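Side-chain contacts in galactose mutarotase-like protein (Clostridium acetobutylicum, PDB 3OS7), which probably binds carbohydrates and may interconvert the anomers of an aldose sugar: residues Leu164-Ser169 against Val182-Ala187; Glu29-Pro34 against Asn39-Lys44; Phe78-Ile83 against Glu301-Ile306. All coordinates share one frame; numbering follows the deposited sequence.

Interaction 1: Leu164-Ser169 against Val182-Ala187; sequences LKQTTS and VGYHSA. With EDO (1,2-ethanediol), chain H.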
loop_
_atom_site.group_PDB
_atom_site.type_symbol
_atom_site.label_atom_id
_atom_site.label_comp_id
_atom_site.label_asym_id
_atom_site.label_seq_id
_atom_site.Cartn_x
_atom_site.Cartn_y
_atom_site.Cartn_z
ATOM N N LEU A 164 13.672 2.818 -2.422
ATOM C CA LEU A 164 12.542 3.455 -3.077
ATOM C C LEU A 164 11.800 4.345 -2.086
ATOM O O LEU A 164 11.422 3.885 -1.032
ATOM C CB LEU A 164 11.562 2.411 -3.623
ATOM C CG LEU A 164 10.369 2.955 -4.425
ATOM C CD1 LEU A 164 10.858 3.565 -5.742
ATOM C CD2 LEU A 164 9.345 1.811 -4.746
ATOM N N LYS A 165 11.608 5.608 -2.453
ATOM C CA LYS A 165 10.766 6.539 -1.695
ATOM C C LYS A 165 9.506 6.830 -2.499
ATOM O O LYS A 165 9.544 7.171 -3.695
ATOM C CB LYS A 165 11.515 7.846 -1.414
ATOM C CG LYS A 165 10.763 8.837 -0.561
ATOM C CD LYS A 165 11.680 9.981 -0.062
ATOM C CE LYS A 165 11.629 11.198 -0.858
ATOM N NZ LYS A 165 11.999 12.371 0.021
ATOM N N GLN A 166 8.387 6.606 -1.847
ATOM C CA GLN A 166 7.084 6.755 -2.423
ATOM C C GLN A 166 6.406 7.930 -1.716
ATOM O O GLN A 166 6.113 7.848 -0.513
ATOM C CB GLN A 166 6.298 5.468 -2.159
ATOM C CG GLN A 166 4.799 5.543 -2.472
ATOM C CD GLN A 166 4.068 4.370 -1.873
ATOM O OE1 GLN A 166 3.830 3.353 -2.536
ATOM N NE2 GLN A 166 3.783 4.468 -0.587
ATOM N N THR A 167 6.133 9.004 -2.454
ATOM C CA THR A 167 5.331 10.116 -1.935
ATOM C C THR A 167 3.970 10.069 -2.640
ATOM O O THR A 167 3.874 10.254 -3.857
ATOM C CB THR A 167 6.049 11.497 -2.109
ATOM O OG1 THR A 167 7.322 11.470 -1.456
ATOM C CG2 THR A 167 5.231 12.651 -1.492
ATOM N N THR A 168 2.924 9.825 -1.852
ATOM C CA THR A 168 1.538 9.701 -2.332
ATOM C C THR A 168 0.813 10.993 -1.986
ATOM O O THR A 168 0.912 11.485 -0.876
ATOM C CB THR A 168 0.829 8.528 -1.649
ATOM O OG1 THR A 168 1.638 7.353 -1.804
ATOM C CG2 THR A 168 -0.567 8.310 -2.205
ATOM N N SER A 169 0.101 11.569 -2.936
ATOM C CA SER A 169 -0.635 12.795 -2.621
ATOM C C SER A 169 -1.911 12.843 -3.385
ATOM O O SER A 169 -2.022 12.251 -4.459
ATOM C CB SER A 169 0.218 14.042 -2.911
ATOM O OG SER A 169 0.666 14.042 -4.240
ATOM N N VAL A 182 -6.858 6.815 2.637
ATOM C CA VAL A 182 -5.923 6.308 1.651
ATOM C C VAL A 182 -5.137 5.157 2.282
ATOM O O VAL A 182 -4.845 5.174 3.473
ATOM C CB VAL A 182 -4.901 7.398 1.243
ATOM C CG1 VAL A 182 -3.872 6.854 0.191
ATOM C CG2 VAL A 182 -5.599 8.623 0.706
ATOM N N GLY A 183 -4.704 4.212 1.458
ATOM C CA GLY A 183 -3.800 3.183 1.916
ATOM C C GLY A 183 -3.208 2.431 0.745
ATOM O O GLY A 183 -3.362 2.841 -0.411
ATOM N N TYR A 184 -2.482 1.357 1.072
ATOM C CA TYR A 184 -1.902 0.499 0.074
ATOM C C TYR A 184 -2.117 -0.951 0.432
ATOM O O TYR A 184 -2.088 -1.323 1.587
ATOM C CB TYR A 184 -0.415 0.707 -0.044
ATOM C CG TYR A 184 -0.022 1.893 -0.869
ATOM C CD1 TYR A 184 0.062 3.146 -0.318
ATOM C CD2 TYR A 184 0.299 1.739 -2.214
ATOM C CE1 TYR A 184 0.415 4.222 -1.083
ATOM C CE2 TYR A 184 0.645 2.788 -2.983
ATOM C CZ TYR A 184 0.739 4.037 -2.421
ATOM O OH TYR A 184 1.112 5.112 -3.211
ATOM N N HIS A 185 -2.286 -1.778 -0.596
ATOM C CA HIS A 185 -2.438 -3.220 -0.399
ATOM C C HIS A 185 -1.122 -3.945 -0.717
ATOM O O HIS A 185 -1.105 -4.981 -1.378
ATOM C CB HIS A 185 -3.559 -3.683 -1.292
ATOM C CG HIS A 185 -4.216 -4.945 -0.854
ATOM N ND1 HIS A 185 -3.556 -6.152 -0.833
ATOM C CD2 HIS A 185 -5.493 -5.204 -0.481
ATOM C CE1 HIS A 185 -4.393 -7.105 -0.446
ATOM N NE2 HIS A 185 -5.574 -6.554 -0.222
ATOM N N SER A 186 -0.029 -3.416 -0.186
ATOM C CA SER A 186 1.314 -3.790 -0.618
ATOM C C SER A 186 1.634 -5.288 -0.440
ATOM O O SER A 186 1.464 -5.848 0.648
ATOM C CB SER A 186 2.313 -2.940 0.167
ATOM O OG SER A 186 1.909 -1.578 0.129
ATOM N N ALA A 187 2.120 -5.904 -1.517
ATOM C CA ALA A 187 2.332 -7.358 -1.605
ATOM C C ALA A 187 3.816 -7.710 -1.645
ATOM O O ALA A 187 4.521 -7.344 -2.597
ATOM C CB ALA A 187 1.618 -7.917 -2.850
HETATM C C1 EDO H . -1.519 16.430 -5.104
HETATM O O1 EDO H . -0.115 16.659 -5.013
HETATM C C2 EDO H . -1.821 15.529 -6.301
HETATM O O2 EDO H . -1.380 16.138 -7.531
#

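Interaction 2: Glu29-Pro34 against Asn39-Lys44; sequences EALIIP and NVVELK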
loop_
_atom_site.group_PDB
_atom_site.type_symbol
_atom_site.label_atom_id
_atom_site.label_comp_id
_atom_site.label_asym_id
_atom_site.label_seq_id
_atom_site.Cartn_x
_atom_site.Cartn_y
_atom_site.Cartn_z
ATOM N N GLU A 29 16.387 -1.657 -8.960
ATOM C CA GLU A 29 15.622 -1.531 -10.180
ATOM C C GLU A 29 14.136 -1.759 -9.861
ATOM O O GLU A 29 13.796 -2.661 -9.068
ATOM C CB GLU A 29 16.108 -2.552 -11.207
ATOM C CG GLU A 29 15.385 -2.488 -12.540
ATOM C CD GLU A 29 15.917 -3.514 -13.528
ATOM O OE1 GLU A 29 17.152 -3.755 -13.516
ATOM O OE2 GLU A 29 15.087 -4.070 -14.290
ATOM N N ALA A 30 13.275 -0.935 -10.445
ATOM C CA ALA A 30 11.829 -1.008 -10.274
ATOM C C ALA A 30 11.095 -1.041 -11.620
ATOM O O ALA A 30 11.635 -0.639 -12.660
ATOM C CB ALA A 30 11.309 0.142 -9.444
ATOM N N LEU A 31 9.858 -1.485 -11.571
ATOM C CA LEU A 31 8.999 -1.537 -12.763
ATOM C C LEU A 31 7.629 -1.027 -12.353
ATOM O O LEU A 31 7.038 -1.556 -11.423
ATOM C CB LEU A 31 8.913 -2.971 -13.285
ATOM C CG LEU A 31 7.978 -3.207 -14.477
ATOM C CD1 LEU A 31 8.397 -2.339 -15.668
ATOM C CD2 LEU A 31 7.993 -4.707 -14.806
ATOM N N ILE A 32 7.114 -0.023 -13.069
ATOM C CA ILE A 32 5.829 0.527 -12.806
ATOM C C ILE A 32 4.913 0.386 -14.036
ATOM O O ILE A 32 5.371 0.493 -15.184
ATOM C CB ILE A 32 5.922 2.009 -12.334
ATOM C CG1 ILE A 32 4.580 2.504 -11.772
ATOM C CG2 ILE A 32 6.419 2.945 -13.458
ATOM C CD1 ILE A 32 4.706 3.907 -11.098
ATOM N N ILE A 33 3.636 0.085 -13.761
ATOM C CA ILE A 33 2.628 -0.131 -14.814
ATOM C C ILE A 33 1.536 0.958 -14.748
ATOM O O ILE A 33 0.523 0.805 -14.040
ATOM C CB ILE A 33 1.942 -1.500 -14.714
ATOM C CG1 ILE A 33 2.938 -2.650 -14.451
ATOM C CG2 ILE A 33 1.132 -1.758 -16.020
ATOM C CD1 ILE A 33 3.967 -2.857 -15.535
ATOM N N PRO A 34 1.726 2.057 -15.487
ATOM C CA PRO A 34 0.751 3.149 -15.441
ATOM C C PRO A 34 -0.691 2.739 -15.749
ATOM O O PRO A 34 -1.606 3.163 -15.029
ATOM C CB PRO A 34 1.297 4.154 -16.459
ATOM C CG PRO A 34 2.764 3.884 -16.483
ATOM C CD PRO A 34 2.897 2.398 -16.306
ATOM N N ASN A 39 0.930 0.900 -10.672
ATOM C CA ASN A 39 1.421 -0.077 -9.709
ATOM C C ASN A 39 2.895 -0.372 -9.984
ATOM O O ASN A 39 3.251 -0.801 -11.077
ATOM C CB ASN A 39 0.559 -1.342 -9.812
ATOM C CG ASN A 39 0.827 -2.345 -8.698
ATOM O OD1 ASN A 39 1.971 -2.514 -8.255
ATOM N ND2 ASN A 39 -0.233 -3.070 -8.285
ATOM N N VAL A 40 3.741 -0.134 -8.980
ATOM C CA VAL A 40 5.097 -0.655 -8.931
ATOM C C VAL A 40 5.078 -2.166 -8.563
ATOM O O VAL A 40 4.861 -2.538 -7.417
ATOM C CB VAL A 40 5.991 0.138 -7.958
ATOM C CG1 VAL A 40 7.419 -0.446 -7.924
ATOM C CG2 VAL A 40 6.009 1.618 -8.353
ATOM N N VAL A 41 5.249 -3.012 -9.567
ATOM C CA VAL A 41 5.127 -4.459 -9.437
ATOM C C VAL A 41 6.424 -5.180 -9.183
ATOM O O VAL A 41 6.422 -6.365 -8.846
ATOM C CB VAL A 41 4.454 -5.089 -10.681
ATOM C CG1 VAL A 41 3.042 -4.567 -10.811
ATOM C CG2 VAL A 41 5.282 -4.888 -11.987
ATOM N N GLU A 42 7.534 -4.471 -9.313
ATOM C CA GLU A 42 8.838 -5.025 -9.027
ATOM C C GLU A 42 9.759 -3.987 -8.394
ATOM O O GLU A 42 9.782 -2.861 -8.824
ATOM C CB GLU A 42 9.474 -5.543 -10.328
ATOM C CG GLU A 42 10.614 -6.496 -10.040
ATOM C CD GLU A 42 11.132 -7.168 -11.288
ATOM O OE1 GLU A 42 11.460 -6.429 -12.236
ATOM O OE2 GLU A 42 11.194 -8.421 -11.311
ATOM N N LEU A 43 10.477 -4.391 -7.347
ATOM C CA LEU A 43 11.553 -3.602 -6.742
ATOM C C LEU A 43 12.627 -4.590 -6.307
ATOM O O LEU A 43 12.379 -5.437 -5.431
ATOM C CB LEU A 43 11.087 -2.836 -5.528
ATOM C CG LEU A 43 12.195 -2.049 -4.810
ATOM C CD1 LEU A 43 12.809 -0.937 -5.719
ATOM C CD2 LEU A 43 11.700 -1.477 -3.494
ATOM N N LYS A 44 13.775 -4.555 -6.970
ATOM C CA LYS A 44 14.797 -5.556 -6.683
ATOM C C LYS A 44 16.172 -4.935 -6.562
ATOM O O LYS A 44 16.386 -3.810 -6.991
ATOM C CB LYS A 44 14.776 -6.650 -7.751
ATOM C CG LYS A 44 15.022 -6.162 -9.146
ATOM C CD LYS A 44 14.712 -7.249 -10.195
ATOM C CE LYS A 44 15.217 -6.807 -11.550
ATOM N NZ LYS A 44 15.170 -7.905 -12.551
#

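Interaction 3: Phe78-Ile83 against Glu301-Ile306; sequences FPPNRI and EPQTSI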
loop_
_atom_site.group_PDB
_atom_site.type_symbol
_atom_site.label_atom_id
_atom_site.label_comp_id
_atom_site.label_asym_id
_atom_site.label_seq_id
_atom_site.Cartn_x
_atom_site.Cartn_y
_atom_site.Cartn_z
ATOM N N PHE A 78 -8.226 3.719 -2.266
ATOM C CA PHE A 78 -9.025 4.916 -1.982
ATOM C C PHE A 78 -10.495 4.534 -2.092
ATOM O O PHE A 78 -11.042 4.533 -3.201
ATOM C CB PHE A 78 -8.680 6.008 -3.000
ATOM C CG PHE A 78 -9.415 7.343 -2.798
ATOM C CD1 PHE A 78 -9.414 7.987 -1.570
ATOM C CD2 PHE A 78 -10.041 7.972 -3.865
ATOM C CE1 PHE A 78 -10.043 9.185 -1.387
ATOM C CE2 PHE A 78 -10.672 9.191 -3.705
ATOM C CZ PHE A 78 -10.692 9.805 -2.460
ATOM N N PRO A 79 -11.131 4.139 -0.983
ATOM C CA PRO A 79 -10.599 4.022 0.365
ATOM C C PRO A 79 -9.917 2.662 0.535
ATOM O O PRO A 79 -10.294 1.717 -0.153
ATOM C CB PRO A 79 -11.850 4.051 1.218
ATOM C CG PRO A 79 -12.877 3.347 0.369
ATOM C CD PRO A 79 -12.547 3.716 -1.042
ATOM N N PRO A 80 -8.962 2.544 1.464
ATOM C CA PRO A 80 -8.460 1.216 1.807
ATOM C C PRO A 80 -9.520 0.414 2.551
ATOM O O PRO A 80 -10.147 0.895 3.470
ATOM C CB PRO A 80 -7.265 1.513 2.720
ATOM C CG PRO A 80 -7.617 2.768 3.380
ATOM C CD PRO A 80 -8.452 3.569 2.401
ATOM N N ASN A 81 -9.706 -0.829 2.148
ATOM C CA ASN A 81 -10.580 -1.741 2.838
ATOM C C ASN A 81 -12.049 -1.304 2.769
ATOM O O ASN A 81 -12.434 -0.543 1.847
ATOM C CB ASN A 81 -10.075 -1.942 4.272
ATOM C CG ASN A 81 -10.302 -3.358 4.767
ATOM O OD1 ASN A 81 -11.426 -3.736 5.073
ATOM N ND2 ASN A 81 -9.244 -4.148 4.818
ATOM N N ARG A 82 -12.855 -1.738 3.740
ATOM C CA ARG A 82 -14.315 -1.740 3.635
ATOM C C ARG A 82 -15.079 -0.491 4.107
ATOM O O ARG A 82 -14.700 0.172 5.067
ATOM C CB ARG A 82 -14.863 -2.965 4.369
ATOM C CG ARG A 82 -14.409 -4.260 3.770
ATOM C CD ARG A 82 -14.503 -5.362 4.794
ATOM N NE ARG A 82 -14.181 -6.629 4.165
ATOM C CZ ARG A 82 -12.972 -7.155 4.089
ATOM N NH1 ARG A 82 -11.924 -6.561 4.641
ATOM N NH2 ARG A 82 -12.824 -8.306 3.468
ATOM N N ILE A 83 -16.140 -0.161 3.364
ATOM C CA ILE A 83 -17.174 0.756 3.819
ATOM C C ILE A 83 -18.460 -0.044 3.954
ATOM O O ILE A 83 -18.963 -0.607 2.946
ATOM C CB ILE A 83 -17.424 1.942 2.847
ATOM C CG1 ILE A 83 -16.128 2.689 2.481
ATOM C CG2 ILE A 83 -18.528 2.902 3.396
ATOM C CD1 ILE A 83 -15.341 3.232 3.628
ATOM N N GLU A 301 -0.358 -3.629 4.831
ATOM C CA GLU A 301 -1.264 -2.665 4.226
ATOM C C GLU A 301 -1.461 -1.421 5.115
ATOM O O GLU A 301 -2.356 -1.391 5.932
ATOM C CB GLU A 301 -2.602 -3.337 3.943
ATOM C CG GLU A 301 -2.501 -4.727 3.233
ATOM C CD GLU A 301 -3.879 -5.387 3.020
ATOM O OE1 GLU A 301 -4.894 -4.679 3.078
ATOM O OE2 GLU A 301 -3.952 -6.611 2.815
ATOM N N PRO A 302 -0.635 -0.395 4.910
ATOM C CA PRO A 302 -0.796 0.833 5.668
ATOM C C PRO A 302 -2.052 1.575 5.261
ATOM O O PRO A 302 -2.443 1.518 4.092
ATOM C CB PRO A 302 0.444 1.630 5.316
ATOM C CG PRO A 302 0.869 1.142 4.008
ATOM C CD PRO A 302 0.505 -0.310 3.965
ATOM N N GLN A 303 -2.654 2.268 6.225
ATOM C CA GLN A 303 -3.879 3.047 6.001
ATOM C C GLN A 303 -3.851 4.314 6.824
ATOM O O GLN A 303 -3.338 4.311 7.934
ATOM C CB GLN A 303 -5.150 2.243 6.399
ATOM C CG GLN A 303 -5.226 0.847 5.876
ATOM C CD GLN A 303 -6.542 0.118 6.141
ATOM O OE1 GLN A 303 -6.818 -0.892 5.506
ATOM N NE2 GLN A 303 -7.359 0.626 7.052
ATOM N N THR A 304 -4.427 5.392 6.289
ATOM C CA THR A 304 -4.569 6.635 7.054
ATOM C C THR A 304 -5.594 6.559 8.173
ATOM O O THR A 304 -5.579 7.360 9.104
ATOM C CB THR A 304 -4.949 7.813 6.132
ATOM O OG1 THR A 304 -6.184 7.508 5.442
ATOM C CG2 THR A 304 -3.832 8.056 5.135
ATOM N N SER A 305 -6.505 5.610 8.077
ATOM C CA SER A 305 -7.594 5.519 8.999
ATOM C C SER A 305 -7.992 4.067 9.192
ATOM O O SER A 305 -7.588 3.187 8.440
ATOM C CB SER A 305 -8.793 6.336 8.513
ATOM O OG SER A 305 -9.447 5.789 7.383
ATOM N N ILE A 306 -8.813 3.858 10.207
ATOM C CA ILE A 306 -9.347 2.563 10.504
ATOM C C ILE A 306 -10.257 2.088 9.355
ATOM O O ILE A 306 -10.799 2.890 8.578
ATOM C CB ILE A 306 -10.088 2.582 11.876
ATOM C CG1 ILE A 306 -10.274 1.174 12.415
ATOM C CG2 ILE A 306 -11.437 3.347 11.802
ATOM C CD1 ILE A 306 -10.756 1.176 13.854
HETATM O O HOH W 1 -6.720 -2.906 3.640
#

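Interaction 1: Leu164-Ser169 against Val182-Ala187
Inside the β-sandwich expected of the galactose mutarotase family, Y184 of strand 178-189 reaches across to Q166 and T168 of strand 163-172. The two strands are not hydrogen-bonded neighbours; side chains alone bridge the gap between them. At the end of the tyrosine, OH and T168 OG1 share a hydrogen bond of 2.7 Å, in which either hydroxyl could be the donor. T168 OG1 meets the ring at its edge, in the ring plane. With chi1 of -52°, the threonine hydroxyl stands anti to its own carbonyl carbon, which leaves the methyl beside the phenol oxygen, with T168 CG2 a loose 4.3 Å from V182 CG1. On the side of the strand away from Y184, S169 OG shares a hydrogen bond of 2.8 Å with O1 of a 1,2-ethanediol.

Q166 adds a different kind of contact. Its extended side chain brings the amide over one face of the Y184 ring, the two planes only 14° apart, with Q166 OE1 3.2 Å from Y184 CZ and Q166 NE2 3.4 Å from Y184 CE1. Q166 OE1 is itself hydrogen-bonded to Y157 OH on strand 151-160. One residue beyond Y184, H185 NE2 is hydrogen-bonded to a bound L(+)-tartaric acid, probably taken up from the crystallisation liquor.

Interaction 2: Glu29-Pro34 against Asn39-Lys44
E29 and K44 pair through two backbone hydrogen bonds, E29 N to K44 O (2.9 Å) and K44 N to E29 O (2.8 Å). Their side chains run alongside each other in the same direction, but E29 OE2 stays 4.2 Å from K44 NZ, too far for a salt bridge. Next along, L31 N donates to E42 O at 3.1 Å, whereas L31 O accepts from V41 N at 3.0 Å rather than from E42 N. I33 N then bonds to N39 O, and the return bond from N39 N to I33 O is weak.

The segments form the β-hairpin of strands 28-33 and 39-45, and the split partnership of L31 is the signature of a β-bulge: V41 is the extra residue, the register slips by one between L31 and I32, and E42 N is buried without a partner. The bulge also brings V41 against the side of the hairpin that carries L31 and I33. A chi1 of -63° puts V41 CG1 anti to the carbonyl carbon and leaves CG2 between the backbone N and that carbon; V41 CG2 lies 3.9 Å from L31 CD2 and 4.1 Å from I33 CG1.

The other face is apolar throughout. I32 CD1 meets V40 CG2 at 3.8 Å, the chains crossing at a slant, and A30 packs on the end of L43. Y157 of strand 151-160 touches I32 and V40, and L159 touches L43, so this face packs on strand 151-160. Around the turn end, the N39 amide is fixed at both atoms, OD1 accepting from L74 N and ND2 donating to Y72 O. On the face of E29, L31, I33 and N39, W8 and R22 lie against E29, and I14 against I33.

Interaction 3: Phe78-Ile83 against Glu301-Ile306
Q303 lies against P80 and N81 where strand 297-303 ends beside the loop that leads into strand 82-90. With chi1 of -48° its CG stands anti to the carbonyl carbon, and from there the chain runs out extended, so that CB, CG and CD pass obliquely along the P80 ring. The amide oxygen comes to rest over both neighbours: Q303 OE1 is 3.7 Å from P80 CB and 3.6 Å from N81 CB. Its rotation is settled at the nitrogen, since Q303 NE2 donates to S305 O at 2.9 Å, close to the line of the S305 C=O and in the plane of the Q303 amide.

N81 has a positive backbone phi and a chi1 of -145°, away from the common staggered values; together these turn OD1 back onto the next residue, where it accepts from R82 N at 2.8 Å and from R82 NH1 at 2.9 Å. R82 is held in turn by a salt bridge to E101. The N81 amide is therefore pinned with ND2 facing strand 297-303, its plane 55° from that of Q303. The loop bends at a cis peptide ahead of P79.

One water ties the polar ends together, accepting from N81 ND2 at 3.0 Å and donating to E301 OE1 at 2.6 Å and to Q303 OE1 at 2.7 Å. The N81 side chain lies near a bound L(+)-tartaric acid, probably from the crystallisation liquor, so the group borders a pocket consistent with the family's carbohydrate site. Because both amides are locked by their own neighbours, what each offers to the water is fixed; between these two segments the polar link runs through it, while the direct contact is van der Waals packing of Q303 on P80 and N81.

Overall arrangement
Along the chain, interaction 2 closes first; interaction 1 then falls within the long span of chain between 78-83 and 301-306, the segments of interaction 3. Interaction 1 lies about 12 Å, centre to centre, from each of the others, whose centres are about 22 Å apart and which do not touch. It meets the hairpin of interaction 2 through L164, whose CB packs on L43 CD2. Toward interaction 3 the link is backbone pairing: strands 178-189 and 297-303 are antiparallel neighbours, joined by probable bonds from T304 N to V182 O and from Y184 N to P302 O. The series leads from the hairpin of strands 28-33 and 39-45 through the buried interior to the pocket that holds tartaric acid, where H185 and E301 come together.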